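Local atomic coordinates of ribonucleoside-diphosphate reductase, alpha chain (PDB entry 6DQX), a protein that probably reduces ribonucleoside diphosphates to deoxyribonucleotides, as the catalytic alpha subunit of a class Id ribonucleotide reductase. Residues L298-W303 with F377-E382; G352-L357 with I362-F367; Q371-I376 with I506-Q511; P416-S421 with S430-K435. One frame throughout, in Å; residues are numbered along the deposited sequence.

Interaction 1: L298-W303 with F377-E382; sequences LYFDEW and FKTLQE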
# COMPACT_ATOMS: atom_id res chain seq x y z
N LEU A 298 4.40 5.79 -42.73
CA LEU A 298 3.94 5.33 -44.04
C LEU A 298 3.78 6.49 -45.02
O LEU A 298 4.04 6.35 -46.23
CB LEU A 298 2.61 4.57 -43.92
CG LEU A 298 1.93 4.10 -45.22
CD1 LEU A 298 2.89 3.22 -46.00
CD2 LEU A 298 0.66 3.32 -44.89
N TYR A 299 3.34 7.64 -44.50
CA TYR A 299 3.10 8.81 -45.32
C TYR A 299 4.17 9.88 -45.24
O TYR A 299 3.91 11.04 -45.55
CB TYR A 299 1.71 9.37 -44.97
CG TYR A 299 0.59 8.37 -45.20
CD1 TYR A 299 0.42 7.77 -46.45
CD2 TYR A 299 -0.29 8.01 -44.17
CE1 TYR A 299 -0.58 6.84 -46.67
CE2 TYR A 299 -1.30 7.08 -44.39
CZ TYR A 299 -1.45 6.51 -45.64
OH TYR A 299 -2.46 5.59 -45.86
N PHE A 300 5.39 9.50 -44.83
CA PHE A 300 6.49 10.47 -44.68
C PHE A 300 6.64 11.37 -45.91
O PHE A 300 6.74 12.60 -45.79
CB PHE A 300 7.81 9.77 -44.38
CG PHE A 300 8.99 10.71 -44.30
CD1 PHE A 300 9.13 11.57 -43.22
CD2 PHE A 300 9.93 10.77 -45.33
CE1 PHE A 300 10.19 12.46 -43.15
CE2 PHE A 300 10.99 11.65 -45.25
CZ PHE A 300 11.13 12.50 -44.18
N ASP A 301 6.63 10.75 -47.08
CA ASP A 301 6.84 11.51 -48.33
C ASP A 301 5.70 12.47 -48.65
O ASP A 301 5.89 13.42 -49.42
CB ASP A 301 7.19 10.56 -49.47
CG ASP A 301 8.58 10.00 -49.32
OD1 ASP A 301 9.46 10.81 -48.99
OD2 ASP A 301 8.81 8.78 -49.50
N GLU A 302 4.51 12.24 -48.06
CA GLU A 302 3.43 13.20 -48.08
C GLU A 302 3.58 14.35 -47.11
O GLU A 302 3.33 15.49 -47.50
CB GLU A 302 2.05 12.56 -47.83
CG GLU A 302 1.67 11.52 -48.85
CD GLU A 302 0.26 10.97 -48.67
OE1 GLU A 302 -0.57 11.60 -47.98
OE2 GLU A 302 -0.02 9.90 -49.26
N TRP A 303 3.92 14.08 -45.85
CA TRP A 303 3.89 15.14 -44.83
C TRP A 303 5.24 15.77 -44.48
O TRP A 303 5.24 16.77 -43.77
CB TRP A 303 3.15 14.71 -43.52
CG TRP A 303 3.65 13.46 -42.87
CD1 TRP A 303 3.05 12.26 -42.89
CD2 TRP A 303 4.84 13.30 -42.06
NE1 TRP A 303 3.78 11.34 -42.18
CE2 TRP A 303 4.89 11.95 -41.66
CE3 TRP A 303 5.87 14.16 -41.65
CZ2 TRP A 303 5.90 11.44 -40.86
CZ3 TRP A 303 6.87 13.65 -40.84
CH2 TRP A 303 6.89 12.30 -40.47
N PHE A 377 14.26 10.79 -39.09
CA PHE A 377 14.44 11.22 -37.70
C PHE A 377 15.13 12.57 -37.57
O PHE A 377 14.80 13.33 -36.69
CB PHE A 377 15.04 10.10 -36.89
CG PHE A 377 14.05 9.00 -36.68
CD1 PHE A 377 13.09 9.10 -35.67
CD2 PHE A 377 14.02 7.92 -37.52
CE1 PHE A 377 12.16 8.10 -35.52
CE2 PHE A 377 13.08 6.94 -37.39
CZ PHE A 377 12.16 7.02 -36.36
N LYS A 378 16.00 12.91 -38.53
CA LYS A 378 16.54 14.26 -38.60
C LYS A 378 15.44 15.29 -38.85
O LYS A 378 15.44 16.38 -38.23
CB LYS A 378 17.65 14.34 -39.67
CG LYS A 378 18.35 15.71 -39.73
CD LYS A 378 19.53 15.68 -40.71
CE LYS A 378 20.37 16.94 -40.62
NZ LYS A 378 19.76 18.06 -41.39
N THR A 379 14.55 14.98 -39.77
CA THR A 379 13.44 15.87 -40.12
C THR A 379 12.54 16.09 -38.91
O THR A 379 12.16 17.22 -38.59
CB THR A 379 12.62 15.29 -41.28
OG1 THR A 379 13.46 15.10 -42.44
CG2 THR A 379 11.48 16.20 -41.65
N LEU A 380 12.20 14.99 -38.25
CA LEU A 380 11.37 15.10 -37.03
C LEU A 380 12.01 15.90 -35.90
O LEU A 380 11.35 16.73 -35.27
CB LEU A 380 10.94 13.72 -36.57
CG LEU A 380 9.81 13.13 -37.43
CD1 LEU A 380 9.58 11.68 -37.02
CD2 LEU A 380 8.54 13.96 -37.38
N GLN A 381 13.31 15.71 -35.68
CA GLN A 381 14.02 16.46 -34.64
C GLN A 381 13.93 17.97 -34.91
O GLN A 381 13.65 18.77 -34.01
CB GLN A 381 15.48 16.03 -34.54
CG GLN A 381 16.27 16.76 -33.46
CD GLN A 381 17.77 16.62 -33.57
OE1 GLN A 381 18.36 16.80 -34.66
NE2 GLN A 381 18.43 16.37 -32.43
N GLU A 382 14.14 18.33 -36.18
CA GLU A 382 14.16 19.75 -36.54
C GLU A 382 12.80 20.40 -36.40
O GLU A 382 12.68 21.52 -35.87
CB GLU A 382 14.69 19.91 -37.98
CG GLU A 382 16.18 19.61 -38.08
CD GLU A 382 16.71 19.51 -39.51
OE1 GLU A 382 15.91 19.59 -40.47
OE2 GLU A 382 17.95 19.32 -39.69
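Trp303 and Leu380 carry the apolar part of this contact. A single methyl, Leu380 CD2, rests against the six-membered end of the indole, 3.9 Å from both Trp303 CZ3 and Trp303 CH2, and the two side chains cross at about a right angle. Trp303 places CG between its backbone N and carbonyl carbon (chi1 55°), which folds the indole back over its own helical turn; Phe300 CA lies 3.7 Å above one face of the Trp303 ring. The indole NE1 bonds to the backbone O of Asn296. The contact joins two helices of the reductase barrel domain: the one-turn helix 300-303, which follows strand 288-296, and helix 367-395. Trp303 and Leu380 both also touch Met295 of that strand and Pro309 of helix 308-327. An aromatic edge makes the second contact. Phe300 and Thr379 approach from opposite directions, and Phe300 CZ meets Thr379 OG1 at 3.9 Å, close to the ring plane. That hydroxyl is hydrogen-bonded to Leu375 O, one turn back on its own helix. Internal to helix 367-395, Lys378 NZ forms a salt bridge with Glu382 OE2 (2.8 Å), met on its syn side.

Interaction 2: G352-L357 with I362-F367; sequences GWHSYL and IAFDSF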
# COMPACT_ATOMS: atom_id res chain seq x y z
N GLY A 352 4.70 2.82 -38.21
CA GLY A 352 4.68 2.56 -39.64
C GLY A 352 6.04 2.63 -40.30
O GLY A 352 6.10 2.82 -41.51
N TRP A 353 7.13 2.50 -39.54
CA TRP A 353 8.48 2.47 -40.13
C TRP A 353 8.64 1.33 -41.15
O TRP A 353 9.04 1.56 -42.30
CB TRP A 353 9.52 2.29 -39.02
CG TRP A 353 10.96 2.05 -39.41
CD1 TRP A 353 11.78 1.08 -38.89
CD2 TRP A 353 11.76 2.79 -40.35
NE1 TRP A 353 13.05 1.18 -39.45
CE2 TRP A 353 13.06 2.22 -40.34
CE3 TRP A 353 11.52 3.89 -41.18
CZ2 TRP A 353 14.11 2.70 -41.16
CZ3 TRP A 353 12.58 4.35 -42.02
CH2 TRP A 353 13.84 3.76 -41.97
N HIS A 354 8.32 0.10 -40.74
CA HIS A 354 8.47 -1.02 -41.66
C HIS A 354 7.50 -0.88 -42.85
O HIS A 354 7.88 -1.15 -44.01
CB HIS A 354 8.28 -2.35 -40.95
CG HIS A 354 8.84 -3.51 -41.68
ND1 HIS A 354 8.60 -4.82 -41.30
CD2 HIS A 354 9.65 -3.59 -42.77
CE1 HIS A 354 9.23 -5.64 -42.11
NE2 HIS A 354 9.88 -4.92 -43.01
N SER A 355 6.29 -0.40 -42.56
CA SER A 355 5.35 -0.06 -43.62
C SER A 355 5.92 0.90 -44.66
O SER A 355 5.77 0.66 -45.87
CB SER A 355 4.03 0.49 -43.07
OG SER A 355 3.35 -0.52 -42.33
N TYR A 356 6.53 1.99 -44.21
CA TYR A 356 7.18 2.91 -45.13
C TYR A 356 8.23 2.19 -45.98
O TYR A 356 8.28 2.38 -47.21
CB TYR A 356 7.81 4.09 -44.37
CG TYR A 356 8.57 5.02 -45.27
CD1 TYR A 356 7.90 5.94 -46.05
CD2 TYR A 356 9.95 4.95 -45.36
CE1 TYR A 356 8.59 6.79 -46.90
CE2 TYR A 356 10.65 5.80 -46.20
CZ TYR A 356 9.96 6.72 -46.98
OH TYR A 356 10.63 7.58 -47.83
N LEU A 357 9.07 1.37 -45.35
CA LEU A 357 10.12 0.66 -46.09
C LEU A 357 9.52 -0.27 -47.12
O LEU A 357 9.96 -0.28 -48.28
CB LEU A 357 11.06 -0.10 -45.18
CG LEU A 357 11.88 0.79 -44.25
CD1 LEU A 357 12.72 -0.08 -43.37
CD2 LEU A 357 12.74 1.79 -45.01
N ILE A 362 11.96 -1.50 -49.94
CA ILE A 362 13.25 -1.46 -49.25
C ILE A 362 13.22 -2.52 -48.17
O ILE A 362 12.26 -2.59 -47.38
CB ILE A 362 13.51 -0.09 -48.58
CG1 ILE A 362 13.58 1.03 -49.63
CG2 ILE A 362 14.78 -0.13 -47.74
CD1 ILE A 362 13.50 2.45 -49.11
N ALA A 363 14.28 -3.33 -48.12
CA ALA A 363 14.43 -4.33 -47.08
C ALA A 363 14.78 -3.67 -45.74
O ALA A 363 15.56 -2.69 -45.69
CB ALA A 363 15.50 -5.33 -47.46
N PHE A 364 14.24 -4.19 -44.65
CA PHE A 364 14.48 -3.59 -43.34
C PHE A 364 15.96 -3.44 -43.02
O PHE A 364 16.42 -2.35 -42.66
CB PHE A 364 13.80 -4.44 -42.25
CG PHE A 364 13.88 -3.84 -40.87
CD1 PHE A 364 14.99 -4.05 -40.06
CD2 PHE A 364 12.83 -3.07 -40.38
CE1 PHE A 364 15.04 -3.50 -38.79
CE2 PHE A 364 12.88 -2.51 -39.10
CZ PHE A 364 13.99 -2.72 -38.32
N ASP A 365 16.70 -4.53 -43.15
CA ASP A 365 18.14 -4.55 -42.91
C ASP A 365 18.87 -4.20 -44.21
O ASP A 365 19.27 -5.10 -44.94
CB ASP A 365 18.56 -5.94 -42.42
CG ASP A 365 20.07 -6.08 -42.18
OD1 ASP A 365 20.78 -5.06 -42.07
OD2 ASP A 365 20.54 -7.24 -42.10
N SER A 366 19.01 -2.91 -44.49
CA SER A 366 19.70 -2.46 -45.70
C SER A 366 20.32 -1.08 -45.55
O SER A 366 19.91 -0.28 -44.72
CB SER A 366 18.74 -2.46 -46.90
OG SER A 366 17.76 -1.47 -46.79
N PHE A 367 21.30 -0.77 -46.41
CA PHE A 367 21.86 0.56 -46.46
C PHE A 367 20.81 1.61 -46.79
O PHE A 367 20.80 2.68 -46.18
CB PHE A 367 22.98 0.56 -47.52
CG PHE A 367 23.69 1.87 -47.67
CD1 PHE A 367 24.70 2.21 -46.80
CD2 PHE A 367 23.33 2.75 -48.66
CE1 PHE A 367 25.36 3.42 -46.93
CE2 PHE A 367 23.99 3.95 -48.81
CZ PHE A 367 25.01 4.28 -47.95
O HOH W 1 11.23 -4.58 -45.60
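Ile362 opens the returning segment by giving its backbone N-H to Leu357 O, an N to O distance of 2.9 Å with an angle of 162° at the hydrogen. The bond is fairly straight at the hydrogen, yet the donor stands above the carbonyl plane and is not aimed at a lone pair. The side chains of the same two residues also meet, with Leu357 CD2 3.9 Å from Ile362 CG2. The carbonyl of Ile362 accepts a hydrogen bond from a water that is also bonded to His354 NE2, lying in the plane of the imidazole. At Ala363 the side chain turns away, but the backbone O takes a 2.7 Å hydrogen bond from Ser366 OG.

Phe364 then brings its ring against two aromatic residues of the helix, His354 and Trp353. CG anti to the backbone N (chi1 -175°) carries the ring back toward 352-357, where its CD2 edge comes over one face of His354, with Phe364 CD2 4.0 Å from His354 CD2. The planes stand at 82°, an edge-to-face pair. Further out, Phe364 CE2 lies obliquely against the indole, 3.7 Å from Trp353 NE1. Leu357 CD1 lies 3.9 Å from Phe364 CA and sits over one face of the Trp353 indole. Both heterocycles are anchored: Trp353 NE1 bonds to Gln508 OE1, and His354 ND1 to the backbone N of Phe434. Ser366 is the N-cap of the next helix, its OG bonded also to Ala369 N. The result is an aromatic cluster at the loop joining helix 353-359 to helix 367-395 in the reductase barrel domain.

Interaction 3: Q371-I376 with I506-Q511; sequences QKNNLI and IQQAAQ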
# COMPACT_ATOMS: atom_id res chain seq x y z
N GLN A 371 19.65 5.04 -44.76
CA GLN A 371 19.50 6.39 -45.30
C GLN A 371 18.17 7.04 -44.96
O GLN A 371 18.12 8.22 -44.60
CB GLN A 371 19.66 6.41 -46.82
CG GLN A 371 21.03 5.95 -47.24
CD GLN A 371 21.18 6.00 -48.74
OE1 GLN A 371 20.35 5.45 -49.48
NE2 GLN A 371 22.21 6.71 -49.22
N LYS A 372 17.10 6.27 -45.11
CA LYS A 372 15.76 6.76 -44.78
C LYS A 372 15.60 7.04 -43.28
O LYS A 372 14.93 8.01 -42.88
CB LYS A 372 14.69 5.77 -45.25
CG LYS A 372 14.58 5.59 -46.77
CD LYS A 372 14.17 6.86 -47.47
CE LYS A 372 13.59 6.54 -48.85
NZ LYS A 372 13.39 7.80 -49.58
N ASN A 373 16.23 6.20 -42.47
CA ASN A 373 16.17 6.30 -40.98
C ASN A 373 16.77 7.65 -40.58
O ASN A 373 16.17 8.42 -39.84
CB ASN A 373 16.96 5.14 -40.38
CG ASN A 373 16.68 4.90 -38.91
OD1 ASN A 373 15.55 5.04 -38.46
ND2 ASN A 373 17.71 4.53 -38.17
N ASN A 374 17.95 7.96 -41.13
CA ASN A 374 18.58 9.23 -40.86
C ASN A 374 17.72 10.42 -41.29
O ASN A 374 17.57 11.39 -40.54
CB ASN A 374 19.95 9.32 -41.54
CG ASN A 374 20.69 10.58 -41.19
OD1 ASN A 374 21.18 10.71 -40.06
ND2 ASN A 374 20.82 11.50 -42.15
N LEU A 375 17.18 10.35 -42.50
CA LEU A 375 16.38 11.43 -43.07
C LEU A 375 15.13 11.70 -42.24
O LEU A 375 14.83 12.83 -41.88
CB LEU A 375 15.95 11.06 -44.50
CG LEU A 375 15.01 12.06 -45.17
CD1 LEU A 375 15.65 13.45 -45.27
CD2 LEU A 375 14.59 11.52 -46.51
N ILE A 376 14.40 10.64 -41.96
CA ILE A 376 13.13 10.77 -41.22
C ILE A 376 13.33 11.36 -39.84
O ILE A 376 12.66 12.36 -39.46
CB ILE A 376 12.41 9.41 -41.16
CG1 ILE A 376 11.83 9.11 -42.55
CG2 ILE A 376 11.30 9.42 -40.10
CD1 ILE A 376 11.19 7.75 -42.70
N ILE A 506 19.22 -3.13 -33.58
CA ILE A 506 20.05 -2.39 -32.64
C ILE A 506 20.80 -1.24 -33.32
O ILE A 506 20.81 -0.10 -32.81
CB ILE A 506 21.05 -3.34 -31.92
CG1 ILE A 506 20.31 -4.41 -31.12
CG2 ILE A 506 22.04 -2.58 -31.04
CD1 ILE A 506 19.26 -3.89 -30.19
N GLN A 507 21.39 -1.55 -34.47
CA GLN A 507 22.12 -0.52 -35.22
C GLN A 507 21.24 0.64 -35.70
O GLN A 507 21.63 1.80 -35.54
CB GLN A 507 22.91 -1.13 -36.37
CG GLN A 507 24.09 -1.92 -35.84
CD GLN A 507 24.87 -2.65 -36.91
OE1 GLN A 507 24.41 -2.83 -38.05
NE2 GLN A 507 26.04 -3.12 -36.53
N GLN A 508 20.04 0.33 -36.21
CA GLN A 508 19.10 1.37 -36.58
C GLN A 508 18.65 2.22 -35.40
O GLN A 508 18.47 3.44 -35.54
CB GLN A 508 17.86 0.79 -37.28
CG GLN A 508 18.12 0.34 -38.71
CD GLN A 508 16.85 -0.05 -39.43
OE1 GLN A 508 15.75 0.25 -38.98
NE2 GLN A 508 16.99 -0.80 -40.53
N ALA A 509 18.46 1.57 -34.24
CA ALA A 509 18.11 2.31 -33.02
C ALA A 509 19.27 3.23 -32.62
O ALA A 509 19.06 4.42 -32.30
CB ALA A 509 17.72 1.35 -31.88
N ALA A 510 20.50 2.72 -32.73
CA ALA A 510 21.68 3.52 -32.40
C ALA A 510 21.82 4.71 -33.33
O ALA A 510 22.13 5.81 -32.87
CB ALA A 510 22.94 2.66 -32.44
N GLN A 511 21.55 4.48 -34.61
CA GLN A 511 21.66 5.53 -35.62
C GLN A 511 20.69 6.67 -35.39
O GLN A 511 21.09 7.83 -35.46
CB GLN A 511 21.50 4.96 -37.02
CG GLN A 511 21.62 5.98 -38.13
CD GLN A 511 21.12 5.48 -39.48
OE1 GLN A 511 20.29 4.57 -39.58
NE2 GLN A 511 21.65 6.09 -40.55
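Asn373 and Gln511 reach across from facing helices of the reductase barrel domain and pass alongside one another, pointing opposite ways; the axes of segments 371-376 and 506-511 approach to 10.1 Å at 30°. Polar side chains rather than interlocked hydrocarbons join them, and the path of Asn373 explains how. The bond from CA to CB points toward the neighbouring helix, and Asn373 CB lies 3.5 Å from Gln511 OE1. CG, set anti to the backbone N, continues across the gap and brings the amide between two acceptors. At the tip, ND2 spends both of its hydrogens on the other helix. One goes to Gln511 OE1, 2.9 Å from ND2, with a nearly straight 168° at the hydrogen; the other goes to the backbone O of Gln508, also 2.9 Å from ND2 but more bent. Both acceptors lie close to the Asn373 amide plane, so the pair of bonds holds that group against rotation. OD1, the other end of the amide, is bonded to Arg512 NE, one residue beyond 506-511.

The two amide planes are 60° apart, and Asn373 ND2 meets Gln511 OE1 from above its carbonyl plane rather than along a lone pair. Gln511 reaches this place with an extended chain. Its NE2 bonds to Met370 O, the carbonyl just before 371-376, and passes 3.8 Å from Asn374 CB.

Interaction 4: P416-S421 with S430-K435; sequences PTKSSS and SVEPFK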
# COMPACT_ATOMS: atom_id res chain seq x y z
N PRO A 416 6.00 1.97 -27.72
CA PRO A 416 5.36 0.88 -28.45
C PRO A 416 4.00 1.36 -28.95
O PRO A 416 3.41 2.26 -28.35
CB PRO A 416 5.18 -0.21 -27.37
CG PRO A 416 6.04 0.21 -26.23
CD PRO A 416 6.00 1.70 -26.26
N THR A 417 3.52 0.84 -30.06
CA THR A 417 2.26 1.36 -30.63
C THR A 417 1.36 0.23 -31.13
O THR A 417 0.68 0.38 -32.15
CB THR A 417 2.50 2.36 -31.81
OG1 THR A 417 3.07 1.67 -32.90
CG2 THR A 417 3.38 3.52 -31.43
N LYS A 418 1.30 -0.90 -30.42
CA LYS A 418 0.60 -2.08 -30.98
C LYS A 418 -0.88 -1.79 -31.27
O LYS A 418 -1.35 -2.00 -32.38
CB LYS A 418 0.76 -3.31 -30.08
CG LYS A 418 2.20 -3.80 -29.91
CD LYS A 418 2.79 -4.41 -31.17
CE LYS A 418 4.32 -4.53 -31.09
NZ LYS A 418 4.83 -5.55 -30.14
N SER A 419 -1.61 -1.24 -30.30
CA SER A 419 -3.02 -0.90 -30.51
C SER A 419 -3.18 0.30 -31.42
O SER A 419 -4.08 0.33 -32.28
CB SER A 419 -3.73 -0.67 -29.17
OG SER A 419 -3.64 -1.85 -28.38
N SER A 420 -2.32 1.30 -31.25
CA SER A 420 -2.39 2.50 -32.05
C SER A 420 -2.13 2.21 -33.53
O SER A 420 -2.80 2.77 -34.39
CB SER A 420 -1.41 3.56 -31.54
OG SER A 420 -1.69 3.88 -30.20
N SER A 421 -1.21 1.29 -33.81
CA SER A 421 -0.92 0.87 -35.19
C SER A 421 -2.11 0.12 -35.80
O SER A 421 -2.43 0.31 -36.98
CB SER A 421 0.33 -0.03 -35.23
OG SER A 421 1.49 0.77 -35.16
N SER A 430 5.47 0.99 -34.20
CA SER A 430 6.63 1.85 -33.92
C SER A 430 7.72 1.68 -34.97
O SER A 430 7.45 1.91 -36.16
CB SER A 430 7.16 1.74 -32.46
OG SER A 430 7.82 0.52 -32.21
N VAL A 431 8.92 1.31 -34.55
CA VAL A 431 10.06 1.06 -35.47
C VAL A 431 10.32 -0.43 -35.62
O VAL A 431 11.34 -0.84 -36.11
CB VAL A 431 11.34 1.78 -34.98
CG1 VAL A 431 11.18 3.29 -35.11
CG2 VAL A 431 11.70 1.43 -33.52
N GLU A 432 9.39 -1.25 -35.16
CA GLU A 432 9.59 -2.69 -35.11
C GLU A 432 9.23 -3.31 -36.47
O GLU A 432 8.30 -2.84 -37.13
CB GLU A 432 8.68 -3.22 -33.99
CG GLU A 432 9.10 -4.46 -33.26
CD GLU A 432 8.22 -4.73 -32.05
OE1 GLU A 432 7.23 -5.44 -32.22
OE2 GLU A 432 8.49 -4.20 -30.94
N PRO A 433 9.92 -4.39 -36.88
CA PRO A 433 9.41 -5.10 -38.04
C PRO A 433 8.05 -5.73 -37.77
O PRO A 433 7.75 -6.10 -36.62
CB PRO A 433 10.46 -6.21 -38.27
CG PRO A 433 11.69 -5.76 -37.54
CD PRO A 433 11.16 -4.99 -36.36
N PHE A 434 7.23 -5.83 -38.80
CA PHE A 434 6.07 -6.71 -38.79
C PHE A 434 6.44 -8.08 -38.28
O PHE A 434 7.46 -8.64 -38.67
CB PHE A 434 5.48 -6.87 -40.18
CG PHE A 434 4.58 -5.75 -40.62
CD1 PHE A 434 3.42 -5.44 -39.91
CD2 PHE A 434 4.85 -5.05 -41.79
CE1 PHE A 434 2.57 -4.44 -40.35
CE2 PHE A 434 3.99 -4.04 -42.23
CZ PHE A 434 2.85 -3.74 -41.52
N LYS A 435 5.58 -8.62 -37.40
CA LYS A 435 5.79 -9.95 -36.86
C LYS A 435 5.82 -10.92 -38.01
O LYS A 435 6.75 -11.69 -38.14
CB LYS A 435 4.67 -10.33 -35.90
CG LYS A 435 4.90 -11.68 -35.23
CD LYS A 435 3.88 -11.97 -34.13
CE LYS A 435 2.50 -12.26 -34.69
NZ LYS A 435 1.74 -13.16 -33.78
O HOH W 2 5.54 -0.94 -31.20
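Thr417 OG1 is gripped from two sides of the contact: it accepts the backbone N-H of Ser430 at 2.8 Å from Ser430 N, with 153° at the hydrogen, and donates its own proton to Ser421 OG, 2.9 Å from OG1. The hydroxyl is thus both acceptor and donor, and the relay continues from Ser421 OG to Ser428 O. Thr417 takes chi1 67°, with OG1 between the backbone N and the carbonyl carbon. From there the hydroxyl faces the returning segment, and although Thr417 holds the N-cap position its side chain makes no capping bond.

A water makes a second link between the same two residues. It accepts from Thr417 N at 2.9 Å, and Ser430 OG is bonded to it at the same distance. Two links thus join the segments where their CA atoms come nearest, at Thr417 and Ser430.

Farther out, Lys418 bends along its chain and crosses Glu432 at about a right angle. Its NZ forms a long, weak salt bridge with Glu432 OE1, 3.2 Å away, and Lys418 CE lies nearly as close to that oxygen. The other carboxylate oxygen, OE2, accepts from Asn523 ND2.

Thr417 and Ser421 also pack on Leu351 of strand 347-351, which ties the turn to the barrel sheet. A proline followed by a run of hydroxyl residues at a helix start is the element that holds the substrate diphosphate in related class I reductases; 416-421 is consistent with that phosphate-binding turn.

In the fold
The four contacts form a connected patch on one part of the reductase barrel domain, built around helix 367-395. Interactions 1 and 3 share that helix, their centres about 13 Å apart, and interaction 2 lies on the connection leading into it from helix 353-359. Interactions 2 and 3 are the closest pair, with centres about 10 Å apart. Interaction 4 lies between the two segments of interaction 3, at 416-435, yet its Phe434 and Val431 return to touch helix 353-359. Along the chain interactions 1 and 3 alternate their segments, whereas interaction 2 falls within the span of 1. The part of the fold made by helices 353-359 and 367-395 thus meets the 416-435 region through segment 430-435.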